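Long-range contact in putative methylthioribose-1-phosphate isomerase (Pyrococcus horikoshii OT3, PDB 6A34), which probably catalyses the interconversion of 5-methylthioribose 1-phosphate and 5-methylthioribulose 1-phosphate in the methionine salvage pathway: residues A[167-172]-A[210-215]. Numbering follows the deposited sequence.
Sequences CNAGSL and LSAWEY
Glu214 reaches from helix 206-217 to Gly170, Ser171 and Leu172, where the loop after strand 161-165 turns into a short 3-10 segment. Its CB and CG lie beside Leu172 CD1, each 4.2 Å away. With chi1 at 54°, CG is wedged on the side flanked by both N and C of its own backbone, and the chain then runs out extended to set CD 3.7 Å from Gly170 CA. OE1 takes the amide N of Ser171 on its syn lone pair at 2.8 Å, and Arg185 of helix 180-189 adds a salt bridge to the same oxygen. OE2 is gripped from opposite faces of the carboxylate plane, by Leu172 N and by Asn168 ND2, each 3.1 Å from it. The second N-H of Asn168 ND2 points almost straight at Ser211 OG (169°), both acceptors lying in the amide plane, while Asn168 OD1 accepts a hydrogen bond from Arg57 NH2, of a predicted substrate-binding residue. Ser211 OG in turn donates to a lone pair of Cys167 O at 2.8 Å. One water joins Ala169 N, Ser211 OG and Tyr215 OH. The buried polar network thus ties loop to helix in a Rossmann-like arrangement; Cys167, the predicted transition-state stabiliser, lies just beyond strand 161-165, consistent with this loop lining the active site.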
loop_
_atom_site.group_PDB
_atom_site.type_symbol
_atom_site.label_atom_id
_atom_site.label_comp_id
_atom_site.label_asym_id
_atom_site.label_seq_id
_atom_site.Cartn_x
_atom_site.Cartn_y
_atom_site.Cartn_z
ATOM N N CYS A 167 -0.238 -1.339 -10.800
ATOM C CA CYS A 167 1.009 -0.858 -11.376
ATOM C C CYS A 167 0.729 -0.003 -12.612
ATOM O O CYS A 167 -0.323 0.647 -12.681
ATOM C CB CYS A 167 1.972 -1.994 -11.721
ATOM S SG CYS A 167 3.698 -1.432 -11.676
ATOM N N ASN A 168 1.703 0.015 -13.543
ATOM C CA ASN A 168 1.596 0.698 -14.847
ATOM C C ASN A 168 1.976 -0.266 -15.980
ATOM O O ASN A 168 3.157 -0.645 -16.131
ATOM C CB ASN A 168 2.495 1.936 -14.997
ATOM C CG ASN A 168 2.274 2.618 -16.337
ATOM O OD1 ASN A 168 3.172 2.641 -17.178
ATOM N ND2 ASN A 168 1.073 3.147 -16.560
ATOM N N ALA A 169 0.955 -0.591 -16.778
ATOM C CA ALA A 169 1.055 -1.412 -17.945
ATOM C C ALA A 169 0.294 -0.707 -19.065
ATOM O O ALA A 169 -0.341 -1.346 -19.909
ATOM C CB ALA A 169 0.511 -2.789 -17.675
ATOM N N GLY A 170 0.425 0.626 -19.053
ATOM C CA GLY A 170 -0.195 1.549 -20.000
ATOM C C GLY A 170 0.763 1.947 -21.118
ATOM O O GLY A 170 1.788 1.297 -21.345
ATOM N N SER A 171 0.420 3.045 -21.792
ATOM C CA SER A 171 1.128 3.535 -22.932
ATOM C C SER A 171 2.563 3.862 -22.533
ATOM O O SER A 171 3.464 3.558 -23.241
ATOM C CB SER A 171 0.422 4.712 -23.498
ATOM O OG SER A 171 0.945 5.067 -24.756
ATOM N N LEU A 172 2.752 4.395 -21.325
ATOM C CA LEU A 172 4.090 4.767 -20.853
ATOM C C LEU A 172 5.009 3.547 -20.663
ATOM O O LEU A 172 6.221 3.708 -20.657
ATOM C CB LEU A 172 3.942 5.530 -19.539
ATOM C CG LEU A 172 3.146 6.826 -19.628
ATOM C CD1 LEU A 172 2.905 7.374 -18.233
ATOM C CD2 LEU A 172 3.868 7.847 -20.493
ATOM N N LEU A 210 1.956 7.308 -12.711
ATOM C CA LEU A 210 2.032 7.027 -14.135
ATOM C C LEU A 210 0.645 6.622 -14.655
ATOM O O LEU A 210 0.086 7.351 -15.489
ATOM C CB LEU A 210 3.098 5.959 -14.386
ATOM C CG LEU A 210 4.503 6.374 -13.965
ATOM C CD1 LEU A 210 5.515 5.301 -14.303
ATOM C CD2 LEU A 210 4.898 7.674 -14.615
ATOM N N SER A 211 0.060 5.532 -14.131
ATOM C CA SER A 211 -1.220 5.076 -14.652
ATOM C C SER A 211 -2.270 6.190 -14.473
ATOM O O SER A 211 -3.060 6.485 -15.408
ATOM C CB SER A 211 -1.658 3.762 -14.026
ATOM O OG SER A 211 -0.886 2.667 -14.503
ATOM N N ALA A 212 -2.316 6.807 -13.277
ATOM C CA ALA A 212 -3.401 7.758 -12.972
ATOM C C ALA A 212 -3.331 8.937 -13.981
ATOM O O ALA A 212 -4.353 9.431 -14.472
ATOM C CB ALA A 212 -3.337 8.193 -11.521
ATOM N N TRP A 213 -2.101 9.332 -14.324
ATOM C CA TRP A 213 -1.819 10.396 -15.227
ATOM C C TRP A 213 -2.264 10.048 -16.659
ATOM O O TRP A 213 -3.085 10.752 -17.208
ATOM C CB TRP A 213 -0.337 10.762 -15.161
ATOM C CG TRP A 213 -0.058 11.909 -16.065
ATOM C CD1 TRP A 213 -0.231 13.224 -15.772
ATOM C CD2 TRP A 213 0.307 11.838 -17.453
ATOM N NE1 TRP A 213 0.022 13.977 -16.881
ATOM C CE2 TRP A 213 0.371 13.167 -17.924
ATOM C CE3 TRP A 213 0.596 10.795 -18.339
ATOM C CZ2 TRP A 213 0.704 13.483 -19.244
ATOM C CZ3 TRP A 213 0.950 11.108 -19.640
ATOM C CH2 TRP A 213 0.993 12.432 -20.086
ATOM N N GLU A 214 -1.748 8.963 -17.245
ATOM C CA GLU A 214 -2.038 8.669 -18.666
ATOM C C GLU A 214 -3.517 8.336 -18.879
ATOM O O GLU A 214 -4.046 8.688 -19.916
ATOM C CB GLU A 214 -1.154 7.575 -19.268
ATOM C CG GLU A 214 -1.124 6.240 -18.533
ATOM C CD GLU A 214 -0.566 5.140 -19.427
ATOM O OE1 GLU A 214 -1.233 4.846 -20.437
ATOM O OE2 GLU A 214 0.583 4.654 -19.188
ATOM N N TYR A 215 -4.169 7.633 -17.933
ATOM C CA TYR A 215 -5.541 7.220 -18.182
ATOM C C TYR A 215 -6.444 8.437 -18.018
ATOM O O TYR A 215 -7.466 8.577 -18.728
ATOM C CB TYR A 215 -5.967 6.039 -17.303
ATOM C CG TYR A 215 -5.227 4.748 -17.571
ATOM C CD1 TYR A 215 -5.007 4.304 -18.867
ATOM C CD2 TYR A 215 -4.716 3.977 -16.536
ATOM C CE1 TYR A 215 -4.327 3.126 -19.129
ATOM C CE2 TYR A 215 -4.037 2.795 -16.783
ATOM C CZ TYR A 215 -3.837 2.362 -18.085
ATOM O OH TYR A 215 -3.143 1.212 -18.356
HETATM O O HOH W 1 -1.704 0.462 -16.209
#